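Local coordinates for protein diaminopimelate decarboxylase (Methanocaldococcus jannaschii, PDB 1TWI) that catalyses the pyridoxal 5'-phosphate-dependent decarboxylation of meso-diaminopimelate to L-lysine, the final step of lysine biosynthesis by the diaminopimelate pathway, at residues 115-120 against 139-144; 125-130 against 152-157; 192-197 against 238-243; 159-164 against 226-231. All blocks are in the same frame, centred on the assembly; numbering follows the deposited sequence.

Interaction 1 of 4, residues 115-120 against 139-144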
loop_
_atom_site.group_PDB
_atom_site.type_symbol
_atom_site.label_atom_id
_atom_site.label_comp_id
_atom_site.label_asym_id
_atom_site.label_seq_id
_atom_site.Cartn_x
_atom_site.Cartn_y
_atom_site.Cartn_z
ATOM N N LYS A 115 13.230 10.139 13.647
ATOM C CA LYS A 115 14.453 10.432 12.949
ATOM C C LYS A 115 15.567 9.623 13.608
ATOM O O LYS A 115 15.722 9.636 14.805
ATOM C CB LYS A 115 14.753 11.924 13.040
ATOM C CG LYS A 115 13.565 12.788 12.514
ATOM C CD LYS A 115 14.088 13.898 11.642
ATOM C CE LYS A 115 13.226 15.260 11.560
ATOM N NZ LYS A 115 12.143 15.484 12.580
ATOM N N THR A 116 16.343 8.931 12.813
ATOM C CA THR A 116 17.421 8.115 13.352
ATOM C C THR A 116 18.709 8.899 13.372
ATOM O O THR A 116 18.896 9.907 12.667
ATOM C CB THR A 116 17.712 6.905 12.444
ATOM O OG1 THR A 116 18.200 7.429 11.202
ATOM C CG2 THR A 116 16.460 6.042 12.209
ATOM N N LYS A 117 19.663 8.379 14.119
ATOM C CA LYS A 117 20.933 9.058 14.204
ATOM C C LYS A 117 21.558 9.202 12.819
ATOM O O LYS A 117 22.145 10.237 12.492
ATOM C CB LYS A 117 21.907 8.279 15.111
ATOM C CG LYS A 117 23.230 9.061 15.331
ATOM C CD LYS A 117 23.913 8.529 16.567
ATOM C CE LYS A 117 24.885 9.530 17.162
ATOM N NZ LYS A 117 24.324 10.494 18.168
ATOM N N GLU A 118 21.478 8.149 12.008
ATOM C CA GLU A 118 22.060 8.262 10.665
ATOM C C GLU A 118 21.409 9.388 9.837
ATOM O O GLU A 118 22.074 10.074 9.073
ATOM C CB GLU A 118 21.888 6.942 9.922
ATOM C CG GLU A 118 22.700 5.785 10.567
ATOM C CD GLU A 118 22.207 5.229 11.959
ATOM O OE1 GLU A 118 21.007 5.384 12.463
ATOM O OE2 GLU A 118 23.119 4.569 12.574
ATOM N N GLU A 119 20.092 9.540 9.961
ATOM C CA GLU A 119 19.383 10.591 9.218
ATOM C C GLU A 119 19.784 11.961 9.733
ATOM O O GLU A 119 19.870 12.939 8.974
ATOM C CB GLU A 119 17.862 10.407 9.342
ATOM C CG GLU A 119 17.346 9.236 8.501
ATOM C CD GLU A 119 15.847 8.990 8.715
ATOM O OE1 GLU A 119 15.408 8.990 9.900
ATOM O OE2 GLU A 119 15.116 8.763 7.722
ATOM N N ILE A 120 19.968 12.060 11.041
ATOM C CA ILE A 120 20.375 13.357 11.610
ATOM C C ILE A 120 21.811 13.725 11.114
ATOM O O ILE A 120 22.072 14.881 10.761
ATOM C CB ILE A 120 20.265 13.292 13.158
ATOM C CG1 ILE A 120 18.757 13.284 13.518
ATOM C CG2 ILE A 120 20.968 14.518 13.831
ATOM C CD1 ILE A 120 18.405 12.662 14.848
ATOM N N LEU A 139 15.076 16.090 19.971
ATOM C CA LEU A 139 15.926 17.264 20.249
ATOM C C LEU A 139 17.245 16.800 20.919
ATOM O O LEU A 139 18.338 17.227 20.505
ATOM C CB LEU A 139 15.220 18.288 21.196
ATOM C CG LEU A 139 16.117 19.481 21.634
ATOM C CD1 LEU A 139 16.429 20.391 20.441
ATOM C CD2 LEU A 139 15.432 20.304 22.750
ATOM N N ILE A 140 17.131 15.942 21.931
ATOM C CA ILE A 140 18.324 15.431 22.651
ATOM C C ILE A 140 19.263 14.695 21.673
ATOM O O ILE A 140 20.482 14.956 21.631
ATOM C CB ILE A 140 17.879 14.525 23.879
ATOM C CG1 ILE A 140 17.136 15.416 24.909
ATOM C CG2 ILE A 140 19.127 13.809 24.573
ATOM C CD1 ILE A 140 16.527 14.622 26.049
ATOM N N LEU A 141 18.704 13.847 20.822
ATOM C CA LEU A 141 19.535 13.124 19.877
ATOM C C LEU A 141 20.206 14.059 18.888
ATOM O O LEU A 141 21.396 13.897 18.529
ATOM C CB LEU A 141 18.690 12.049 19.150
ATOM C CG LEU A 141 19.408 11.363 17.965
ATOM C CD1 LEU A 141 20.615 10.550 18.472
ATOM C CD2 LEU A 141 18.406 10.407 17.272
ATOM N N ILE A 142 19.487 15.087 18.434
ATOM C CA ILE A 142 20.105 16.013 17.482
ATOM C C ILE A 142 21.265 16.791 18.145
ATOM O O ILE A 142 22.336 16.978 17.537
ATOM C CB ILE A 142 19.067 17.064 16.951
ATOM C CG1 ILE A 142 18.069 16.366 15.984
ATOM C CG2 ILE A 142 19.770 18.214 16.278
ATOM C CD1 ILE A 142 16.781 17.253 15.686
ATOM N N ASN A 143 21.050 17.266 19.374
ATOM C CA ASN A 143 22.097 18.051 20.047
ATOM C C ASN A 143 23.330 17.114 20.297
ATOM O O ASN A 143 24.468 17.522 20.108
ATOM C CB ASN A 143 21.541 18.596 21.380
ATOM C CG ASN A 143 22.546 19.399 22.150
ATOM O OD1 ASN A 143 22.924 18.995 23.249
ATOM N ND2 ASN A 143 22.987 20.534 21.604
ATOM N N GLU A 144 23.083 15.869 20.716
ATOM C CA GLU A 144 24.192 14.929 20.961
ATOM C C GLU A 144 24.933 14.619 19.639
ATOM O O GLU A 144 26.159 14.535 19.602
ATOM C CB GLU A 144 23.664 13.624 21.573
ATOM C CG GLU A 144 23.336 13.683 23.082
ATOM C CD GLU A 144 22.467 12.482 23.522
ATOM O OE1 GLU A 144 22.076 12.399 24.725
ATOM O OE2 GLU A 144 22.165 11.613 22.646
HETATM O O HOH W 1 23.568 9.956 20.652
#
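Leu141 holds CG opposite its backbone N (chi1 171°), while Ile120 turns CG1 to the far side from its carbonyl carbon (chi1 -72°); together these torsions bring Ile120 CD1 against the Leu141 CD2 methyl. The contact joins the first turn of helix 117-125 to the middle of helix 136-149, two successive outer helices of the cofactor-binding alpha/beta barrel. Ile120 CD1 lies 3.3 Å from Leu141 CD2, tighter than usual van der Waals packing, and 3.9 Å from Ile142 CG1, the Ile120 and Ile142 side chains crossing at about a right angle. A capping box fixes the turn carrying Ile120: Glu119 N donates to Thr116 OG1 at 3.1 Å (160° at the hydrogen), and Thr116 N returns a 3.1 Å bond to the anti lone pair of Glu119 OE1. Leu141 CD2 also sits 3.7 Å from Lys115 O, a carbonyl hydrogen-bonded to His308 of the second subunit, so the packing borders the dimer interface. At the outer rim Lys117 NZ, already paired with Thr145 and Glu148, passes 3.7 Å from Leu141 CD1 and donates to a water 2.7 Å from NZ; that water in turn donates to Glu144 OE2 at 2.9 Å.

Interaction 2 of 4, residues 125-130 against 152-157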
loop_
_atom_site.group_PDB
_atom_site.type_symbol
_atom_site.label_atom_id
_atom_site.label_comp_id
_atom_site.label_asym_id
_atom_site.label_seq_id
_atom_site.Cartn_x
_atom_site.Cartn_y
_atom_site.Cartn_z
ATOM N N GLU A 125 25.283 17.166 7.922
ATOM C CA GLU A 125 26.315 17.245 6.870
ATOM C C GLU A 125 25.800 18.042 5.636
ATOM O O GLU A 125 26.562 18.763 4.972
ATOM C CB GLU A 125 26.704 15.832 6.415
ATOM C CG GLU A 125 27.575 15.011 7.395
ATOM C CD GLU A 125 28.971 15.606 7.635
ATOM O OE1 GLU A 125 29.535 16.221 6.723
ATOM O OE2 GLU A 125 29.508 15.441 8.739
ATOM N N ALA A 126 24.515 17.913 5.329
ATOM C CA ALA A 126 23.940 18.648 4.197
ATOM C C ALA A 126 23.549 20.072 4.586
ATOM O O ALA A 126 23.102 20.824 3.724
ATOM C CB ALA A 126 22.715 17.943 3.664
ATOM N N ASN A 127 23.668 20.414 5.863
ATOM C CA ASN A 127 23.360 21.763 6.396
ATOM C C ASN A 127 21.956 22.254 5.979
ATOM O O ASN A 127 21.775 23.382 5.443
ATOM C CB ASN A 127 24.468 22.752 5.938
ATOM C CG ASN A 127 24.372 24.145 6.607
ATOM O OD1 ASN A 127 24.056 24.305 7.815
ATOM N ND2 ASN A 127 24.672 25.159 5.817
ATOM N N ILE A 128 20.962 21.400 6.228
ATOM C CA ILE A 128 19.592 21.726 5.875
ATOM C C ILE A 128 19.153 22.941 6.695
ATOM O O ILE A 128 19.713 23.239 7.776
ATOM C CB ILE A 128 18.658 20.533 6.146
ATOM C CG1 ILE A 128 18.780 20.051 7.602
ATOM C CG2 ILE A 128 18.985 19.379 5.179
ATOM C CD1 ILE A 128 17.730 18.908 7.931
ATOM N N ARG A 129 18.175 23.654 6.187
ATOM C CA ARG A 129 17.629 24.822 6.897
ATOM C C ARG A 129 17.187 24.474 8.348
ATOM O O ARG A 129 17.420 25.228 9.298
ATOM C CB ARG A 129 16.415 25.347 6.127
ATOM C CG ARG A 129 15.994 26.764 6.618
ATOM C CD ARG A 129 14.593 27.185 6.017
ATOM N NE ARG A 129 14.297 28.543 6.473
ATOM C CZ ARG A 129 14.773 29.660 5.920
ATOM N NH1 ARG A 129 14.457 30.847 6.447
ATOM N NH2 ARG A 129 15.525 29.609 4.815
ATOM N N ALA A 130 16.520 23.338 8.505
ATOM C CA ALA A 130 16.095 22.907 9.834
ATOM C C ALA A 130 15.551 21.505 9.931
ATOM O O ALA A 130 14.978 20.977 8.971
ATOM C CB ALA A 130 15.001 23.823 10.390
ATOM N N THR A 152 26.740 22.727 14.614
ATOM C CA THR A 152 25.562 23.252 15.301
ATOM C C THR A 152 24.347 22.977 14.384
ATOM O O THR A 152 24.331 23.476 13.262
ATOM C CB THR A 152 25.667 24.776 15.541
ATOM O OG1 THR A 152 26.792 25.034 16.394
ATOM C CG2 THR A 152 24.386 25.307 16.293
ATOM N N ALA A 153 23.358 22.177 14.827
ATOM C CA ALA A 153 22.170 21.891 13.986
ATOM C C ALA A 153 21.099 22.981 14.133
ATOM O O ALA A 153 20.879 23.498 15.222
ATOM C CB ALA A 153 21.539 20.541 14.394
ATOM N N ASN A 154 20.426 23.314 13.042
ATOM C CA ASN A 154 19.348 24.288 13.082
ATOM C C ASN A 154 18.099 23.518 13.476
ATOM O O ASN A 154 17.827 22.487 12.867
ATOM C CB ASN A 154 19.179 24.889 11.678
ATOM C CG ASN A 154 20.394 25.718 11.290
ATOM O OD1 ASN A 154 20.853 26.515 12.097
ATOM N ND2 ASN A 154 20.933 25.512 10.078
ATOM N N VAL A 155 17.364 23.973 14.499
ATOM C CA VAL A 155 16.150 23.269 14.892
ATOM C C VAL A 155 14.924 24.173 14.940
ATOM O O VAL A 155 15.000 25.288 15.456
ATOM C CB VAL A 155 16.250 22.519 16.285
ATOM C CG1 VAL A 155 17.226 21.225 16.150
ATOM C CG2 VAL A 155 16.777 23.465 17.380
ATOM N N ALA A 156 13.834 23.673 14.332
ATOM C CA ALA A 156 12.524 24.307 14.364
ATOM C C ALA A 156 11.730 23.292 15.230
ATOM O O ALA A 156 12.218 22.191 15.521
ATOM C CB ALA A 156 11.936 24.409 12.924
ATOM N N PHE A 157 10.533 23.643 15.685
ATOM C CA PHE A 157 9.796 22.736 16.528
ATOM C C PHE A 157 8.416 22.535 15.989
ATOM O O PHE A 157 7.700 23.516 15.734
ATOM C CB PHE A 157 9.732 23.333 17.974
ATOM C CG PHE A 157 11.074 23.424 18.615
ATOM C CD1 PHE A 157 11.975 24.414 18.239
ATOM C CD2 PHE A 157 11.493 22.413 19.465
ATOM C CE1 PHE A 157 13.309 24.382 18.697
ATOM C CE2 PHE A 157 12.830 22.369 19.930
ATOM C CZ PHE A 157 13.721 23.333 19.552
HETATM O O HOH W 2 20.946 21.956 10.357
#
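Ala130 and Asn154 bring their CA atoms within 4.8 Å where the loop after helix 117-125 enters strand 130-133, alongside the parallel strand 153-160, and a CA-H...O contact runs from Ala130 CA to Asn154 O at 3.5 Å, with 141° at the hydrogen. Asn154 contributes most of the side-chain contact: its CB lies 3.0 Å from Arg129 O, a close approach, and its CG stands opposite the carbonyl carbon (chi1 -67°), which carries the amide over the Ile128-Arg129 backbone. Farther out is the amide of Asn127, its plane turned 44° from that of Asn154. Asn127 is itself the positive-phi residue of a Schellman motif that ends the helix. One water spans the two backbones, donating to Ile128 O at 3.1 Å and accepting from Asn154 N at 3.1 Å. The site lies where these neighbouring strands of the alpha/beta barrel begin; a backbone sheet bond between them pairs Asn154 with Phe131, one residue beyond the segment. Ala130 CB meets Ala156 CB at 4.0 Å, and these small side chains belong to the inner face of the barrel, where Ala130 also touches Val205 of strand 202-208. Arg129 offers its carbonyl to this contact, but its side chain leaves the backbone on the side away from strand 153-160, and its guanidinium group is held elsewhere: NE forms a salt bridge with Asp244 and NH2 bonds to Lys106 O. The amine of Lys106 is bound by Asn127 O and, weakly, by Ile128 O.

Interaction 3 of 4, residues 192-197 against 238-243; sequences AIKMAL and EGIEIE
Lys194 and Glu238 form the polar link of this contact, a salt bridge in which Lys194 NZ donates to Glu238 OE1 at 2.8 Å. The amine arrives on the anti side of that oxygen, 31° out of the carboxylate plane. Lys194 reaches it with a chain extended beyond CG, whereas Glu238 is bent at chi2 (-58°), and the two side chains meet at about a right angle. Their aliphatic parts touch as well, with Lys194 CE 3.9 Å from Glu238 CG. Next inward, Lys194 CG lies 4.0 Å from Ile240 CD1, so the lysine's aliphatic stem borders the apolar cluster. Ile240 is the centre of that cluster: its CD1 comes 3.5 Å from Leu197 CD1, and Leu197 CD1 is equally 3.5 Å from Ile240 CG1, so one leucine methyl packs against both outer carbons of the CG1 branch, the two side chains crossing at a slant. The other branch, Ile240 CG2, meets Ile193 CG2 at 4.1 Å. Leu235 of helix 219-237 touches both Ile193 and Ile240. That helix closes in a Schellman motif with Gly239 at positive phi (79°), Ile240 N bonding to Leu235 O, and Ile240, the next residue, points its CB toward helix 188-198. The contact thus joins one outer helix of the barrel to the loop that follows another and leads into strand 244-246. Because both charged residues are exposed while Ile193 and Ile240 are buried, the salt bridge probably adds orientation at the surface, with the burial of apolar carbon supplying much of the cohesion.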
loop_
_atom_site.group_PDB
_atom_site.type_symbol
_atom_site.label_atom_id
_atom_site.label_comp_id
_atom_site.label_asym_id
_atom_site.label_seq_id
_atom_site.Cartn_x
_atom_site.Cartn_y
_atom_site.Cartn_z
ATOM N N ALA A 192 10.426 22.098 25.520
ATOM C CA ALA A 192 11.396 21.671 24.517
ATOM C C ALA A 192 12.224 22.844 23.995
ATOM O O ALA A 192 13.456 22.757 23.848
ATOM C CB ALA A 192 10.678 20.946 23.327
ATOM N N ILE A 193 11.565 23.948 23.679
ATOM C CA ILE A 193 12.305 25.070 23.151
ATOM C C ILE A 193 13.229 25.680 24.221
ATOM O O ILE A 193 14.344 26.123 23.893
ATOM C CB ILE A 193 11.326 26.159 22.578
ATOM C CG1 ILE A 193 10.626 25.576 21.336
ATOM C CG2 ILE A 193 12.069 27.485 22.284
ATOM C CD1 ILE A 193 9.511 26.412 20.852
ATOM N N LYS A 194 12.786 25.738 25.479
ATOM C CA LYS A 194 13.680 26.318 26.496
ATOM C C LYS A 194 14.888 25.368 26.695
ATOM O O LYS A 194 16.010 25.832 26.919
ATOM C CB LYS A 194 12.893 26.541 27.805
ATOM C CG LYS A 194 12.150 27.881 27.762
ATOM C CD LYS A 194 11.405 28.175 29.063
ATOM C CE LYS A 194 10.906 29.595 29.014
ATOM N NZ LYS A 194 10.329 30.026 30.335
ATOM N N MET A 195 14.641 24.056 26.608
ATOM C CA MET A 195 15.742 23.081 26.688
ATOM C C MET A 195 16.726 23.328 25.555
ATOM O O MET A 195 17.953 23.343 25.755
ATOM C CB MET A 195 15.211 21.630 26.571
ATOM C CG MET A 195 14.456 21.169 27.816
ATOM S SD MET A 195 14.059 19.387 27.745
ATOM C CE MET A 195 15.549 18.728 26.842
ATOM N N ALA A 196 16.211 23.521 24.331
ATOM C CA ALA A 196 17.116 23.738 23.211
ATOM C C ALA A 196 17.951 25.002 23.391
ATOM O O ALA A 196 19.089 25.046 22.946
ATOM C CB ALA A 196 16.324 23.846 21.862
ATOM N N LEU A 197 17.381 26.038 23.992
ATOM C CA LEU A 197 18.170 27.281 24.149
ATOM C C LEU A 197 19.335 27.086 25.126
ATOM O O LEU A 197 20.317 27.814 25.043
ATOM C CB LEU A 197 17.267 28.424 24.616
ATOM C CG LEU A 197 16.253 28.828 23.535
ATOM C CD1 LEU A 197 15.139 29.659 24.128
ATOM C CD2 LEU A 197 16.934 29.562 22.466
ATOM N N GLU A 238 8.578 35.179 26.781
ATOM C CA GLU A 238 9.703 34.574 27.498
ATOM C C GLU A 238 11.056 35.084 26.953
ATOM O O GLU A 238 12.108 34.538 27.274
ATOM C CB GLU A 238 9.666 33.041 27.387
ATOM C CG GLU A 238 8.381 32.425 27.939
ATOM C CD GLU A 238 8.178 32.807 29.400
ATOM O OE1 GLU A 238 9.016 32.464 30.225
ATOM O OE2 GLU A 238 7.181 33.457 29.713
ATOM N N GLY A 239 11.052 36.114 26.122
ATOM C CA GLY A 239 12.325 36.593 25.564
ATOM C C GLY A 239 12.836 35.746 24.398
ATOM O O GLY A 239 13.994 35.866 23.978
ATOM N N ILE A 240 11.966 34.897 23.832
ATOM C CA ILE A 240 12.384 34.017 22.730
ATOM C C ILE A 240 11.838 34.497 21.365
ATOM O O ILE A 240 10.625 34.682 21.231
ATOM C CB ILE A 240 11.915 32.552 23.055
ATOM C CG1 ILE A 240 12.577 32.100 24.374
ATOM C CG2 ILE A 240 12.264 31.569 21.860
ATOM C CD1 ILE A 240 11.920 30.820 25.020
ATOM N N GLU A 241 12.724 34.693 20.376
ATOM C CA GLU A 241 12.353 35.136 19.030
ATOM C C GLU A 241 12.376 33.993 18.031
ATOM O O GLU A 241 13.246 33.112 18.080
ATOM C CB GLU A 241 13.293 36.233 18.512
ATOM C CG GLU A 241 13.135 37.566 19.226
ATOM C CD GLU A 241 13.753 38.705 18.390
ATOM O OE1 GLU A 241 14.924 38.533 17.923
ATOM O OE2 GLU A 241 13.062 39.753 18.186
ATOM N N ILE A 242 11.420 34.046 17.121
ATOM C CA ILE A 242 11.245 33.019 16.080
ATOM C C ILE A 242 11.545 33.541 14.650
ATOM O O ILE A 242 10.877 34.437 14.165
ATOM C CB ILE A 242 9.785 32.498 16.187
ATOM C CG1 ILE A 242 9.615 31.758 17.515
ATOM C CG2 ILE A 242 9.447 31.534 14.998
ATOM C CD1 ILE A 242 10.584 30.482 17.573
ATOM N N GLU A 243 12.518 32.950 13.955
ATOM C CA GLU A 243 12.874 33.409 12.605
ATOM C C GLU A 243 11.975 32.920 11.484
ATOM O O GLU A 243 11.742 33.643 10.488
ATOM C CB GLU A 243 14.336 32.996 12.288
ATOM C CG GLU A 243 15.314 33.711 13.229
ATOM C CD GLU A 243 16.717 33.146 13.233
ATOM O OE1 GLU A 243 17.123 32.541 12.200
ATOM O OE2 GLU A 243 17.426 33.320 14.279
#

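Interaction 4 of 4, residues 159-164 against 226-231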
loop_
_atom_site.group_PDB
_atom_site.type_symbol
_atom_site.label_atom_id
_atom_site.label_comp_id
_atom_site.label_asym_id
_atom_site.label_seq_id
_atom_site.Cartn_x
_atom_site.Cartn_y
_atom_site.Cartn_z
ATOM N N ILE A 159 4.850 21.969 16.564
ATOM C CA ILE A 159 3.960 22.117 17.711
ATOM C C ILE A 159 2.524 21.743 17.372
ATOM O O ILE A 159 2.111 21.834 16.206
ATOM C CB ILE A 159 3.930 23.593 18.187
ATOM C CG1 ILE A 159 3.433 24.512 17.022
ATOM C CG2 ILE A 159 5.364 24.136 18.437
ATOM C CD1 ILE A 159 3.350 26.060 17.421
ATOM N N ASN A 160 1.755 21.376 18.401
ATOM C CA ASN A 160 0.328 21.054 18.256
ATOM C C ASN A 160 -0.352 22.188 19.032
ATOM O O ASN A 160 -0.478 22.112 20.237
ATOM C CB ASN A 160 0.071 19.724 18.906
ATOM C CG ASN A 160 0.885 18.645 18.257
ATOM O OD1 ASN A 160 1.215 18.771 17.077
ATOM N ND2 ASN A 160 1.192 17.585 18.983
ATOM N N PRO A 161 -0.736 23.254 18.334
ATOM C CA PRO A 161 -1.381 24.454 18.892
ATOM C C PRO A 161 -2.719 24.157 19.497
ATOM O O PRO A 161 -3.333 23.116 19.220
ATOM C CB PRO A 161 -1.425 25.424 17.709
ATOM C CG PRO A 161 -1.573 24.518 16.528
ATOM C CD PRO A 161 -0.816 23.226 16.865
ATOM N N ASN A 162 -3.168 25.094 20.328
ATOM C CA ASN A 162 -4.383 24.908 21.050
ATOM C C ASN A 162 -5.626 25.304 20.201
ATOM O O ASN A 162 -6.310 26.269 20.518
ATOM C CB ASN A 162 -4.269 25.747 22.329
ATOM C CG ASN A 162 -5.266 25.323 23.389
ATOM O OD1 ASN A 162 -5.528 26.067 24.343
ATOM N ND2 ASN A 162 -5.819 24.118 23.236
ATOM N N VAL A 163 -5.868 24.557 19.123
ATOM C CA VAL A 163 -6.994 24.774 18.215
ATOM C C VAL A 163 -8.334 24.679 18.963
ATOM O O VAL A 163 -8.510 23.792 19.790
ATOM C CB VAL A 163 -6.987 23.720 17.127
ATOM C CG1 VAL A 163 -8.269 23.766 16.360
ATOM C CG2 VAL A 163 -5.773 23.954 16.210
ATOM N N ASN A 164 -9.265 25.581 18.681
ATOM C CA ASN A 164 -10.563 25.545 19.361
ATOM C C ASN A 164 -11.302 24.224 19.040
ATOM O O ASN A 164 -11.765 24.030 17.916
ATOM C CB ASN A 164 -11.444 26.695 18.882
ATOM C CG ASN A 164 -12.697 26.851 19.727
ATOM O OD1 ASN A 164 -13.224 25.858 20.276
ATOM N ND2 ASN A 164 -13.193 28.106 19.844
ATOM N N ARG A 226 -3.859 31.300 13.669
ATOM C CA ARG A 226 -4.054 32.067 14.877
ATOM C C ARG A 226 -3.339 31.383 16.066
ATOM O O ARG A 226 -2.658 32.030 16.835
ATOM C CB ARG A 226 -5.528 32.144 15.232
ATOM C CG ARG A 226 -6.418 32.926 14.215
ATOM C CD ARG A 226 -7.869 32.953 14.726
ATOM N NE ARG A 226 -8.745 33.784 13.898
ATOM C CZ ARG A 226 -10.056 33.935 14.108
ATOM N NH1 ARG A 226 -10.641 33.284 15.137
ATOM N NH2 ARG A 226 -10.762 34.789 13.330
ATOM N N LYS A 227 -3.524 30.079 16.214
ATOM C CA LYS A 227 -2.955 29.428 17.403
ATOM C C LYS A 227 -1.434 29.259 17.381
ATOM O O LYS A 227 -0.775 29.254 18.448
ATOM C CB LYS A 227 -3.711 28.133 17.650
ATOM C CG LYS A 227 -5.236 28.402 17.850
ATOM C CD LYS A 227 -5.415 29.187 19.145
ATOM C CE LYS A 227 -6.809 29.888 19.228
ATOM N NZ LYS A 227 -7.863 28.961 19.568
ATOM N N VAL A 228 -0.880 29.153 16.168
ATOM C CA VAL A 228 0.562 29.079 16.016
ATOM C C VAL A 228 1.120 30.469 16.352
ATOM O O VAL A 228 2.072 30.602 17.131
ATOM C CB VAL A 228 0.983 28.670 14.571
ATOM C CG1 VAL A 228 2.521 28.891 14.392
ATOM C CG2 VAL A 228 0.634 27.178 14.336
ATOM N N MET A 229 0.515 31.516 15.811
ATOM C CA MET A 229 1.006 32.840 16.127
ATOM C C MET A 229 0.820 33.180 17.620
ATOM O O MET A 229 1.667 33.889 18.216
ATOM C CB MET A 229 0.328 33.900 15.201
ATOM C CG MET A 229 0.788 33.817 13.715
ATOM S SD MET A 229 2.614 33.908 13.493
ATOM C CE MET A 229 2.921 35.701 13.661
ATOM N N ASP A 230 -0.287 32.724 18.225
ATOM C CA ASP A 230 -0.474 32.968 19.648
ATOM C C ASP A 230 0.720 32.353 20.392
ATOM O O ASP A 230 1.197 32.895 21.399
ATOM C CB ASP A 230 -1.732 32.279 20.190
ATOM C CG ASP A 230 -3.047 32.996 19.789
ATOM O OD1 ASP A 230 -3.013 34.122 19.270
ATOM O OD2 ASP A 230 -4.092 32.394 20.033
ATOM N N PHE A 231 1.195 31.200 19.925
ATOM C CA PHE A 231 2.335 30.572 20.612
ATOM C C PHE A 231 3.626 31.384 20.364
ATOM O O PHE A 231 4.503 31.466 21.247
ATOM C CB PHE A 231 2.490 29.085 20.192
ATOM C CG PHE A 231 3.580 28.354 20.955
ATOM C CD1 PHE A 231 3.444 28.140 22.320
ATOM C CD2 PHE A 231 4.750 27.942 20.313
ATOM C CE1 PHE A 231 4.481 27.509 23.084
ATOM C CE2 PHE A 231 5.815 27.303 21.057
ATOM C CZ PHE A 231 5.642 27.099 22.451
HETATM O O HOH W 3 -1.387 27.684 20.597
#
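Lys227 and Asn162 account for the polar part of the contact. Lys227 NZ donates to Asn162 O at 3.2 Å, approaching with a C=O...N angle of 148° and tilted 22° from the carbonyl plane; bends at chi2 and chi4 curl the chain so that it wraps round this oxygen. The amine also forms a salt bridge with Glu223, whose carboxylate accepts from Asn164 N, so a single acidic group joins the lysine to the loop backbone. A water adds a second bridge, accepting from Asn162 N at 3.2 Å and donating to Lys227 O at 2.7 Å. Asn162 is the centre of an inverse gamma turn, closed by a weak bond from Val163 N to Pro161 O. This turn lies just past the carboxyl end of strand 153-160, where the barrel chain leaves the sheet, and the opposing segment belongs to outer helix 219-237. Apolar contacts run back from Pro161 to the strand residue Ile159. Pro161 CB rests 3.5 Å from Lys227 CB, and Pro161 CG lies 4.1 Å from Val228 CG2, the proline and valine side chains being side by side and pointing the same way. Ile159 reaches farther along the helix, with CD1 3.7 Å from Phe231 CD2 and 4.2 Å from Val228 CG1. Ile159 CG1 stands between backbone N and carbonyl carbon (chi1 59°), and with chi2 anti the branch extends CD1 to the helix. Ala189 of helix 188-198 touches both Ile159 and Phe231, while Leu175 of helix 169-177 packs on Pro161 and Val163.

How the interactions relate
The four contacts succeed one another round part of the cofactor-binding barrel. Interactions 1 and 2, with centres 11 Å apart, meet where Ile142 CG2 packs 3.5 Å from Ala153 CB. Phe157 carries the packing onward: its CG is 3.5 Å from CG1 of Ile193, tying interaction 2 to interaction 3, and Ile193 CD1 then lies 3.8 Å from Phe231 CE2 in interaction 4. Interactions 2 and 4 use the two ends of strand 153-160, their centres about 23 Å apart. None includes cofactor-binding Ser213, Gly250, Glu290 or Tyr387, yet the side chains of Lys115, Ala156 and Ile159 lie about 9, 11 and 11 Å from bound pyridoxal phosphate, whereas interaction 3 is remote from the site.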